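Local coordinates for protein galactose mutarotase related enzyme (Lactobacillus acidophilus, PDB 3DCD) that is of unknown specific function but probably binds carbohydrate and may act as a sugar isomerase of the aldose 1-epimerase kind, at residues 19-24 with 113-118; 31-36 with 289-294; 158-163 with 219-224. All coordinates share one frame; numbering follows the deposited sequence.

Contact 1: 19-24 with 113-118; sequences AEIQSV and VNYNLM
Ala19 meets the strand 109-118 in two ways. Its methyl packs against Val113, CB to CB at 4.0 Å, while its carbonyl oxygen receives the phenol of Tyr115, with Tyr115 OH donating to Ala19 O at 2.6 Å. The hydroxyl arrives nearly along the C=O axis, at a C=O...OH angle of 165°. The acceptor lies at the ring edge, close to its plane. Tyr115 reaches this far because CG stands anti to its own carbonyl carbon (chi1 -66°), sending the ring out of its sheet toward 19-24. Ala19 and Glu20 both face Ser15 in a G1 beta bulge. Glu20 turns the other way, and its OE2 is held by the backbone nitrogens of His45 and Ala46. Ile21 then returns to the interface: CG1 and CD1 both lie 3.7 Å from Tyr115 CE2, an oblique approach to the ring. Its backbone N is joined to the same phenol through a water, which accepts from Ile21 N and donates to Tyr115 OH. Gln22 folds back over its own strand, NE2 giving one hydrogen to Glu20 O and the other to Glu20 OE1; with Ser23 it faces Val13 in a classic bulge. The contact thus joins two separate antiparallel sheets of the beta-supersandwich of the galactose mutarotase family, the three-stranded one carrying 20-26 and the nine-stranded one carrying 109-118, and Phe93 adds to the packing on both Ala19 and Tyr115. A buried hydroxyl that gives its proton to a carbonyl and accepts another from water has both roles filled, and these two bonds fix where the buried phenol ends.

Contact 2: 31-36 with 289-294; sequences EEFMWQ and MTYHST
Glu31 reaches over to Thr294 with its carboxylate and is held there by both oxygens. CG lies anti to the carbonyl carbon and the chain runs extended beyond it, which carries the acid to the turn that follows strand 282-292. Glu31 OE1 accepts from Thr294 N at 2.9 Å, a nearly straight bond arriving on the syn side but 22° out of the carboxylate plane. Glu31 OE2 takes the hydroxyl, 2.6 Å from Thr294 OG1, through its syn lone pair. That hydroxyl sits between the backbone N and the carbonyl carbon of Thr294, on the same residue whose N-H binds the other oxygen, so two bonds restrain the carboxylate's rotation. Ser293 CB packs close beside OE1, while its own hydroxyl is engaged by Glu297 and Thr29.

Here a loop of the aldose 1-epimerase fold, between strands 20-26 and 48-49, lies against a central strand of the large antiparallel sheet. Phe33 is its main apolar anchor. Tyr291 CB stands over the centre of the Phe33 ring in a CH-pi contact, 3.6 Å from the centroid and only 5° off the normal. The two rings themselves meet obliquely, their planes at 47°, with Phe33 CG 3.7 Å from Tyr291 CD1. The far edge of the Phe33 ring points at backbone: CE1 lies 3.4 Å from His292 O, and CZ approaches Ser293 N, both near the ring plane. Val227 of the adjoining strand touches both aromatic side chains. Met34, a selenomethionine, brings its SE to Tyr291 CE1 at 4.5 Å, a looser approach from an oblique direction.

Contact 3: 158-163 with 219-224; sequences DFYFDM and RTDKNK
Tyr160 and Arg219 form an antiparallel hydrogen-bonded pair, Tyr160 N giving to Arg219 O and Arg219 N to Tyr160 O, both at 3.0 Å. This joins strands 159-164 and 214-220 near one end of the nine-stranded antiparallel sheet of the beta-supersandwich. Side chains then divide between the two sheet faces. Tyr160 and Arg219 share one, lying side by side and pointing the same way, with ring and guanidinium planes 71° apart. CG of Tyr160 is wedged between its backbone N and carbonyl carbon (chi1 59°), which lays the ring over the neighbouring strand, one face above Arg219 O. The phenol of Tyr160 donates from OH to Asp221 OD1 at 2.8 Å, meeting it on the syn side, and accepts a weak hydrogen bond from Arg219 NE. A phenylalanine here would probably leave Asp221 OD1 without its hydroxyl donor and Arg219 NE without this weak acceptor.

On the other face, Thr220 sets CB over the Phe159 ring, 3.9 Å from the centroid and offset toward the rim; its CG2 touches Phe159 CE2. The Phe159 backbone is hydrogen-bonded to Leu195. Thr220 OG1 works twice: it accepts from Lys222 N in an ST turn and donates to Asp158 O at 2.8 Å, from above that carbonyl's plane, a position it reaches by standing opposite its own backbone N (chi1 176°). The aliphatic part of Lys222 crosses Asp158, whose OD2 is bound to Asn155 N; the opposite charges remain beyond salt-bridge range. A water is a second donor to Asp158 O and accepts from Asp221 N at 2.8 Å.

In the fold
All three contacts reach the nine-stranded sheet, at successive places across it. Contacts 1 and 2 have centres about 13 Å apart and are joined directly: Ser23 OG and Glu32 OE1 form a probable hydrogen bond at 2.6 Å, Val24 O and Phe33 N another at 2.8 Å, and Ile21 packs on Met34. Contact 3 also lies about 13 Å, centre to centre, from contact 2, and meets it through a probable hydrogen bond from Lys224 N to Thr294 O at 3.1 Å. Contacts 1 and 3 do not touch; their nearest atoms are about 13 Å apart. Contact 2 therefore bridges the other two, its 31-36 loop continuing from the strand of contact 1 and its 289-294 end adjoining the turn of contact 3.

Contact 1: 19-24 with 113-118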
loop_
_atom_site.group_PDB
_atom_site.type_symbol
_atom_site.label_atom_id
_atom_site.label_comp_id
_atom_site.label_asym_id
_atom_site.label_seq_id
_atom_site.Cartn_x
_atom_site.Cartn_y
_atom_site.Cartn_z
ATOM N N ALA A 19 -6.418 10.508 2.036
ATOM C CA ALA A 19 -5.301 10.895 1.140
ATOM C C ALA A 19 -5.122 9.837 0.051
ATOM O O ALA A 19 -4.011 9.372 -0.207
ATOM C CB ALA A 19 -3.979 11.121 1.949
ATOM N N GLU A 20 -6.242 9.442 -0.569
ATOM C CA GLU A 20 -6.289 8.243 -1.411
ATOM C C GLU A 20 -6.327 8.593 -2.886
ATOM O O GLU A 20 -7.169 9.386 -3.324
ATOM C CB GLU A 20 -7.526 7.391 -1.077
ATOM C CG GLU A 20 -7.605 6.118 -1.889
ATOM C CD GLU A 20 -8.968 5.413 -1.796
ATOM O OE1 GLU A 20 -10.032 6.091 -1.776
ATOM O OE2 GLU A 20 -8.964 4.168 -1.776
ATOM N N ILE A 21 -5.424 7.984 -3.654
ATOM C CA ILE A 21 -5.439 8.129 -5.115
ATOM C C ILE A 21 -6.777 7.585 -5.625
ATOM O O ILE A 21 -7.169 6.482 -5.247
ATOM C CB ILE A 21 -4.291 7.346 -5.753
ATOM C CG1 ILE A 21 -2.947 8.010 -5.420
ATOM C CG2 ILE A 21 -4.480 7.222 -7.277
ATOM C CD1 ILE A 21 -1.757 7.086 -5.803
ATOM N N GLN A 22 -7.474 8.380 -6.438
ATOM C CA GLN A 22 -8.740 7.970 -7.067
ATOM C C GLN A 22 -8.534 7.489 -8.491
ATOM O O GLN A 22 -9.285 6.642 -8.983
ATOM C CB GLN A 22 -9.738 9.150 -7.110
ATOM C CG GLN A 22 -10.026 9.787 -5.774
ATOM C CD GLN A 22 -10.590 8.784 -4.811
ATOM O OE1 GLN A 22 -11.735 8.378 -4.941
ATOM N NE2 GLN A 22 -9.785 8.353 -3.861
ATOM N N SER A 23 -7.537 8.065 -9.162
ATOM C CA SER A 23 -7.365 7.874 -10.600
ATOM C C SER A 23 -5.948 8.207 -11.029
ATOM O O SER A 23 -5.386 9.186 -10.563
ATOM C CB SER A 23 -8.357 8.785 -11.348
ATOM O OG SER A 23 -8.111 8.813 -12.747
ATOM N N VAL A 24 -5.385 7.401 -11.926
ATOM C CA VAL A 24 -4.119 7.736 -12.608
ATOM C C VAL A 24 -4.354 7.435 -14.075
ATOM O O VAL A 24 -4.672 6.308 -14.417
ATOM C CB VAL A 24 -2.933 6.880 -12.120
ATOM C CG1 VAL A 24 -1.677 7.109 -12.995
ATOM C CG2 VAL A 24 -2.619 7.134 -10.626
ATOM N N VAL A 113 1.144 12.548 3.949
ATOM C CA VAL A 113 1.232 11.756 2.734
ATOM C C VAL A 113 1.435 12.727 1.580
ATOM O O VAL A 113 0.572 13.567 1.274
ATOM C CB VAL A 113 -0.037 10.860 2.497
ATOM C CG1 VAL A 113 0.135 10.022 1.236
ATOM C CG2 VAL A 113 -0.262 9.934 3.695
ATOM N N ASN A 114 2.611 12.633 0.975
ATOM C CA ASN A 114 2.969 13.494 -0.130
ATOM C C ASN A 114 2.980 12.681 -1.402
ATOM O O ASN A 114 3.539 11.589 -1.439
ATOM C CB ASN A 114 4.349 14.108 0.073
ATOM C CG ASN A 114 4.871 14.793 -1.195
ATOM O OD1 ASN A 114 4.452 15.895 -1.546
ATOM N ND2 ASN A 114 5.778 14.138 -1.878
ATOM N N TYR A 115 2.358 13.234 -2.439
ATOM C CA TYR A 115 2.383 12.650 -3.773
ATOM C C TYR A 115 3.041 13.649 -4.693
ATOM O O TYR A 115 2.703 14.839 -4.676
ATOM C CB TYR A 115 0.959 12.403 -4.277
ATOM C CG TYR A 115 0.211 11.358 -3.501
ATOM C CD1 TYR A 115 -0.710 11.719 -2.522
ATOM C CD2 TYR A 115 0.412 10.005 -3.762
ATOM C CE1 TYR A 115 -1.405 10.747 -1.811
ATOM C CE2 TYR A 115 -0.275 9.013 -3.062
ATOM C CZ TYR A 115 -1.184 9.393 -2.093
ATOM O OH TYR A 115 -1.862 8.426 -1.397
ATOM N N ASN A 116 3.981 13.180 -5.504
ATOM C CA ASN A 116 4.587 14.062 -6.474
ATOM C C ASN A 116 4.962 13.352 -7.766
ATOM O O ASN A 116 5.230 12.147 -7.767
ATOM C CB ASN A 116 5.751 14.840 -5.860
ATOM C CG ASN A 116 6.963 14.004 -5.657
ATOM O OD1 ASN A 116 7.695 13.717 -6.614
ATOM N ND2 ASN A 116 7.211 13.602 -4.406
ATOM N N LEU A 117 4.947 14.115 -8.861
ATOM C CA LEU A 117 5.229 13.586 -10.197
ATOM C C LEU A 117 6.592 13.967 -10.748
ATOM O O LEU A 117 7.063 15.094 -10.563
ATOM C CB LEU A 117 4.189 14.094 -11.203
ATOM C CG LEU A 117 2.763 13.609 -11.020
ATOM C CD1 LEU A 117 1.836 14.296 -11.994
ATOM C CD2 LEU A 117 2.732 12.104 -11.214
HETATM N N MSE A 118 7.182 12.997 -11.440
HETATM C CA MSE A 118 8.382 13.163 -12.249
HETATM C C MSE A 118 8.140 12.332 -13.508
HETATM O O MSE A 118 8.184 11.104 -13.426
HETATM C CB MSE A 118 9.583 12.606 -11.478
HETATM C CG MSE A 118 10.867 12.456 -12.285
HETATM SE SE MSE A 118 11.997 14.031 -12.169
HETATM C CE MSE A 118 12.584 13.844 -10.308
HETATM O O HOH W 1 -3.396 6.223 -2.507
#

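Contact 2: 31-36 with 289-294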
loop_
_atom_site.group_PDB
_atom_site.type_symbol
_atom_site.label_atom_id
_atom_site.label_comp_id
_atom_site.label_asym_id
_atom_site.label_seq_id
_atom_site.Cartn_x
_atom_site.Cartn_y
_atom_site.Cartn_z
ATOM N N GLU A 31 -5.691 5.824 -20.756
ATOM C CA GLU A 31 -5.887 4.573 -20.005
ATOM C C GLU A 31 -5.878 4.812 -18.487
ATOM O O GLU A 31 -5.073 5.591 -17.983
ATOM C CB GLU A 31 -4.844 3.519 -20.413
ATOM C CG GLU A 31 -5.030 3.028 -21.855
ATOM C CD GLU A 31 -4.127 1.866 -22.250
ATOM O OE1 GLU A 31 -3.440 1.280 -21.371
ATOM O OE2 GLU A 31 -4.100 1.554 -23.466
ATOM N N GLU A 32 -6.800 4.165 -17.765
ATOM C CA GLU A 32 -6.929 4.334 -16.318
ATOM C C GLU A 32 -6.175 3.232 -15.596
ATOM O O GLU A 32 -6.476 2.050 -15.775
ATOM C CB GLU A 32 -8.398 4.284 -15.897
ATOM C CG GLU A 32 -8.618 4.221 -14.364
ATOM C CD GLU A 32 -8.104 5.453 -13.639
ATOM O OE1 GLU A 32 -8.641 6.547 -13.881
ATOM O OE2 GLU A 32 -7.160 5.327 -12.821
ATOM N N PHE A 33 -5.203 3.599 -14.771
ATOM C CA PHE A 33 -4.368 2.584 -14.129
ATOM C C PHE A 33 -4.916 2.069 -12.809
ATOM O O PHE A 33 -4.614 0.944 -12.426
ATOM C CB PHE A 33 -2.923 3.077 -13.981
ATOM C CG PHE A 33 -2.223 3.214 -15.297
ATOM C CD1 PHE A 33 -1.603 2.111 -15.875
ATOM C CD2 PHE A 33 -2.220 4.426 -15.982
ATOM C CE1 PHE A 33 -0.959 2.216 -17.126
ATOM C CE2 PHE A 33 -1.586 4.544 -17.221
ATOM C CZ PHE A 33 -0.960 3.432 -17.795
HETATM N N MSE A 34 -5.718 2.881 -12.132
HETATM C CA MSE A 34 -6.202 2.539 -10.799
HETATM C C MSE A 34 -7.550 1.836 -10.824
HETATM O O MSE A 34 -8.479 2.266 -11.522
HETATM C CB MSE A 34 -6.340 3.790 -9.927
HETATM C CG MSE A 34 -5.104 4.647 -9.879
HETATM SE SE MSE A 34 -3.456 3.690 -9.322
HETATM C CE MSE A 34 -4.043 3.006 -7.617
ATOM N N TRP A 35 -7.633 0.764 -10.040
ATOM C CA TRP A 35 -8.891 0.091 -9.709
ATOM C C TRP A 35 -9.940 1.108 -9.249
ATOM O O TRP A 35 -9.646 1.985 -8.429
ATOM C CB TRP A 35 -8.627 -0.954 -8.628
ATOM C CG TRP A 35 -9.856 -1.557 -7.970
ATOM C CD1 TRP A 35 -10.272 -1.363 -6.680
ATOM C CD2 TRP A 35 -10.791 -2.461 -8.556
ATOM N NE1 TRP A 35 -11.407 -2.099 -6.427
ATOM C CE2 TRP A 35 -11.746 -2.783 -7.562
ATOM C CE3 TRP A 35 -10.913 -3.044 -9.819
ATOM C CZ2 TRP A 35 -12.815 -3.643 -7.803
ATOM C CZ3 TRP A 35 -11.991 -3.899 -10.056
ATOM C CH2 TRP A 35 -12.916 -4.189 -9.050
ATOM N N GLN A 36 -11.157 0.996 -9.794
ATOM C CA GLN A 36 -12.180 2.031 -9.590
ATOM C C GLN A 36 -13.169 1.723 -8.472
ATOM O O GLN A 36 -14.268 2.287 -8.427
ATOM C CB GLN A 36 -12.885 2.365 -10.911
ATOM C CG GLN A 36 -11.956 3.128 -11.856
ATOM C CD GLN A 36 -11.443 4.409 -11.200
ATOM O OE1 GLN A 36 -12.239 5.271 -10.813
ATOM N NE2 GLN A 36 -10.116 4.527 -11.051
HETATM N N MSE A 289 5.862 4.689 -8.216
HETATM C CA MSE A 289 5.131 3.889 -9.190
HETATM C C MSE A 289 5.347 4.510 -10.552
HETATM O O MSE A 289 5.231 5.725 -10.690
HETATM C CB MSE A 289 3.633 3.894 -8.868
HETATM C CG MSE A 289 3.221 3.145 -7.591
HETATM SE SE MSE A 289 1.487 3.732 -6.905
HETATM C CE MSE A 289 2.080 5.485 -6.198
ATOM N N THR A 290 5.661 3.688 -11.554
ATOM C CA THR A 290 5.658 4.154 -12.946
ATOM C C THR A 290 4.580 3.398 -13.738
ATOM O O THR A 290 4.299 2.229 -13.460
ATOM C CB THR A 290 7.024 3.995 -13.637
ATOM O OG1 THR A 290 7.324 2.597 -13.797
ATOM C CG2 THR A 290 8.120 4.645 -12.794
ATOM N N TYR A 291 3.981 4.078 -14.703
ATOM C CA TYR A 291 2.880 3.516 -15.470
ATOM C C TYR A 291 3.144 3.557 -16.967
ATOM O O TYR A 291 3.591 4.579 -17.492
ATOM C CB TYR A 291 1.603 4.303 -15.192
ATOM C CG TYR A 291 1.353 4.568 -13.721
ATOM C CD1 TYR A 291 0.605 3.681 -12.952
ATOM C CD2 TYR A 291 1.877 5.697 -13.106
ATOM C CE1 TYR A 291 0.375 3.916 -11.578
ATOM C CE2 TYR A 291 1.655 5.944 -11.743
ATOM C CZ TYR A 291 0.904 5.051 -10.994
ATOM O OH TYR A 291 0.682 5.314 -9.664
ATOM N N HIS A 292 2.836 2.455 -17.640
ATOM C CA HIS A 292 2.884 2.399 -19.100
ATOM C C HIS A 292 1.626 1.719 -19.627
ATOM O O HIS A 292 1.234 0.645 -19.136
ATOM C CB HIS A 292 4.132 1.689 -19.616
ATOM C CG HIS A 292 4.414 1.975 -21.061
ATOM N ND1 HIS A 292 3.630 1.481 -22.087
ATOM C CD2 HIS A 292 5.369 2.735 -21.645
ATOM C CE1 HIS A 292 4.101 1.921 -23.243
ATOM N NE2 HIS A 292 5.164 2.673 -23.000
ATOM N N SER A 293 0.997 2.378 -20.608
ATOM C CA SER A 293 -0.218 1.904 -21.246
ATOM C C SER A 293 -0.017 0.635 -22.071
ATOM O O SER A 293 1.098 0.247 -22.382
ATOM C CB SER A 293 -0.779 3.005 -22.150
ATOM O OG SER A 293 -1.105 4.163 -21.380
ATOM N N THR A 294 -1.116 0.024 -22.490
ATOM C CA THR A 294 -1.039 -1.120 -23.387
ATOM C C THR A 294 -0.387 -0.730 -24.721
ATOM O O THR A 294 0.132 -1.584 -25.434
ATOM C CB THR A 294 -2.430 -1.680 -23.671
ATOM O OG1 THR A 294 -3.207 -0.677 -24.341
ATOM C CG2 THR A 294 -3.116 -2.080 -22.362
#

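Contact 3: 158-163 with 219-224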
loop_
_atom_site.group_PDB
_atom_site.type_symbol
_atom_site.label_atom_id
_atom_site.label_comp_id
_atom_site.label_asym_id
_atom_site.label_seq_id
_atom_site.Cartn_x
_atom_site.Cartn_y
_atom_site.Cartn_z
ATOM N N ASP A 158 -3.067 -13.655 -18.321
ATOM C CA ASP A 158 -2.010 -13.150 -19.215
ATOM C C ASP A 158 -1.098 -12.172 -18.484
ATOM O O ASP A 158 -0.106 -11.727 -19.067
ATOM C CB ASP A 158 -2.581 -12.435 -20.442
ATOM C CG ASP A 158 -3.451 -13.325 -21.295
ATOM O OD1 ASP A 158 -3.139 -14.537 -21.446
ATOM O OD2 ASP A 158 -4.423 -12.782 -21.860
ATOM N N PHE A 159 -1.443 -11.832 -17.234
ATOM C CA PHE A 159 -0.649 -10.897 -16.447
ATOM C C PHE A 159 0.187 -11.616 -15.420
ATOM O O PHE A 159 -0.109 -12.749 -15.030
ATOM C CB PHE A 159 -1.546 -9.845 -15.768
ATOM C CG PHE A 159 -2.247 -8.958 -16.751
ATOM C CD1 PHE A 159 -3.439 -9.377 -17.357
ATOM C CD2 PHE A 159 -1.709 -7.722 -17.102
ATOM C CE1 PHE A 159 -4.087 -8.581 -18.301
ATOM C CE2 PHE A 159 -2.359 -6.918 -18.056
ATOM C CZ PHE A 159 -3.543 -7.346 -18.642
ATOM N N TYR A 160 1.241 -10.955 -14.976
ATOM C CA TYR A 160 2.116 -11.555 -13.990
ATOM C C TYR A 160 2.834 -10.451 -13.250
ATOM O O TYR A 160 2.854 -9.303 -13.707
ATOM C CB TYR A 160 3.123 -12.501 -14.673
ATOM C CG TYR A 160 4.021 -11.850 -15.712
ATOM C CD1 TYR A 160 3.674 -11.847 -17.064
ATOM C CD2 TYR A 160 5.242 -11.273 -15.340
ATOM C CE1 TYR A 160 4.527 -11.255 -18.036
ATOM C CE2 TYR A 160 6.099 -10.683 -16.299
ATOM C CZ TYR A 160 5.732 -10.672 -17.630
ATOM O OH TYR A 160 6.591 -10.093 -18.552
ATOM N N PHE A 161 3.414 -10.808 -12.111
ATOM C CA PHE A 161 4.367 -9.922 -11.438
ATOM C C PHE A 161 5.746 -10.553 -11.380
ATOM O O PHE A 161 5.902 -11.783 -11.378
ATOM C CB PHE A 161 3.872 -9.411 -10.069
ATOM C CG PHE A 161 3.766 -10.472 -8.994
ATOM C CD1 PHE A 161 4.800 -10.664 -8.089
ATOM C CD2 PHE A 161 2.617 -11.262 -8.880
ATOM C CE1 PHE A 161 4.709 -11.619 -7.088
ATOM C CE2 PHE A 161 2.513 -12.234 -7.889
ATOM C CZ PHE A 161 3.566 -12.412 -6.988
ATOM N N ASP A 162 6.737 -9.680 -11.402
ATOM C CA ASP A 162 8.116 -10.062 -11.452
ATOM C C ASP A 162 8.872 -9.166 -10.486
ATOM O O ASP A 162 8.757 -7.950 -10.534
ATOM C CB ASP A 162 8.651 -9.872 -12.870
ATOM C CG ASP A 162 9.864 -10.713 -13.142
ATOM O OD1 ASP A 162 10.160 -11.638 -12.347
ATOM O OD2 ASP A 162 10.534 -10.459 -14.160
HETATM N N MSE A 163 9.647 -9.767 -9.604
HETATM C CA MSE A 163 10.361 -8.983 -8.616
HETATM C C MSE A 163 11.841 -8.884 -8.947
HETATM O O MSE A 163 12.472 -9.865 -9.354
HETATM C CB MSE A 163 10.135 -9.572 -7.235
HETATM C CG MSE A 163 8.667 -9.743 -6.930
HETATM SE SE MSE A 163 8.374 -10.373 -5.113
HETATM C CE MSE A 163 9.252 -8.922 -4.224
ATOM N N ARG A 219 3.105 -6.811 -15.415
ATOM C CA ARG A 219 3.202 -6.821 -16.872
ATOM C C ARG A 219 2.317 -7.887 -17.524
ATOM O O ARG A 219 1.690 -8.693 -16.840
ATOM C CB ARG A 219 4.650 -7.106 -17.277
ATOM C CG ARG A 219 5.562 -5.907 -17.069
ATOM C CD ARG A 219 6.941 -6.323 -16.656
ATOM N NE ARG A 219 7.629 -6.974 -17.752
ATOM C CZ ARG A 219 8.247 -6.336 -18.738
ATOM N NH1 ARG A 219 8.265 -5.004 -18.764
ATOM N NH2 ARG A 219 8.854 -7.034 -19.701
ATOM N N THR A 220 2.281 -7.848 -18.850
ATOM C CA THR A 220 1.690 -8.884 -19.671
ATOM C C THR A 220 2.506 -8.974 -20.949
ATOM O O THR A 220 2.963 -7.952 -21.480
ATOM C CB THR A 220 0.207 -8.609 -20.002
ATOM O OG1 THR A 220 -0.269 -9.630 -20.890
ATOM C CG2 THR A 220 -0.000 -7.221 -20.673
ATOM N N ASP A 221 2.699 -10.177 -21.469
ATOM C CA ASP A 221 3.400 -10.254 -22.731
ATOM C C ASP A 221 2.463 -10.050 -23.925
ATOM O O ASP A 221 2.880 -10.175 -25.068
ATOM C CB ASP A 221 4.213 -11.528 -22.811
ATOM C CG ASP A 221 5.362 -11.552 -21.782
ATOM O OD1 ASP A 221 5.776 -10.473 -21.243
ATOM O OD2 ASP A 221 5.850 -12.660 -21.508
ATOM N N LYS A 222 1.208 -9.701 -23.648
ATOM C CA LYS A 222 0.223 -9.408 -24.704
ATOM C C LYS A 222 0.349 -8.011 -25.280
ATOM O O LYS A 222 -0.101 -7.762 -26.390
ATOM C CB LYS A 222 -1.202 -9.566 -24.175
ATOM C CG LYS A 222 -1.548 -10.975 -23.775
ATOM C CD LYS A 222 -1.854 -11.823 -24.967
ATOM C CE LYS A 222 -1.745 -13.285 -24.601
ATOM N NZ LYS A 222 -2.469 -14.147 -25.579
ATOM N N ASN A 223 0.887 -7.086 -24.490
ATOM C CA ASN A 223 1.006 -5.677 -24.912
ATOM C C ASN A 223 1.982 -4.943 -23.997
ATOM O O ASN A 223 2.693 -5.588 -23.214
ATOM C CB ASN A 223 -0.357 -4.978 -24.959
ATOM C CG ASN A 223 -1.069 -4.990 -23.619
ATOM O OD1 ASN A 223 -0.501 -4.618 -22.593
ATOM N ND2 ASN A 223 -2.329 -5.395 -23.627
ATOM N N LYS A 224 2.012 -3.615 -24.086
ATOM C CA LYS A 224 3.080 -2.823 -23.458
ATOM C C LYS A 224 2.749 -2.380 -22.036
ATOM O O LYS A 224 3.504 -1.623 -21.413
ATOM C CB LYS A 224 3.435 -1.623 -24.355
ATOM C CG LYS A 224 3.994 -2.060 -25.710
ATOM C CD LYS A 224 3.719 -1.067 -26.835
ATOM C CE LYS A 224 4.402 -1.537 -28.094
ATOM N NZ LYS A 224 4.184 -0.574 -29.202
HETATM O O HOH W 2 1.722 -12.659 -20.524
#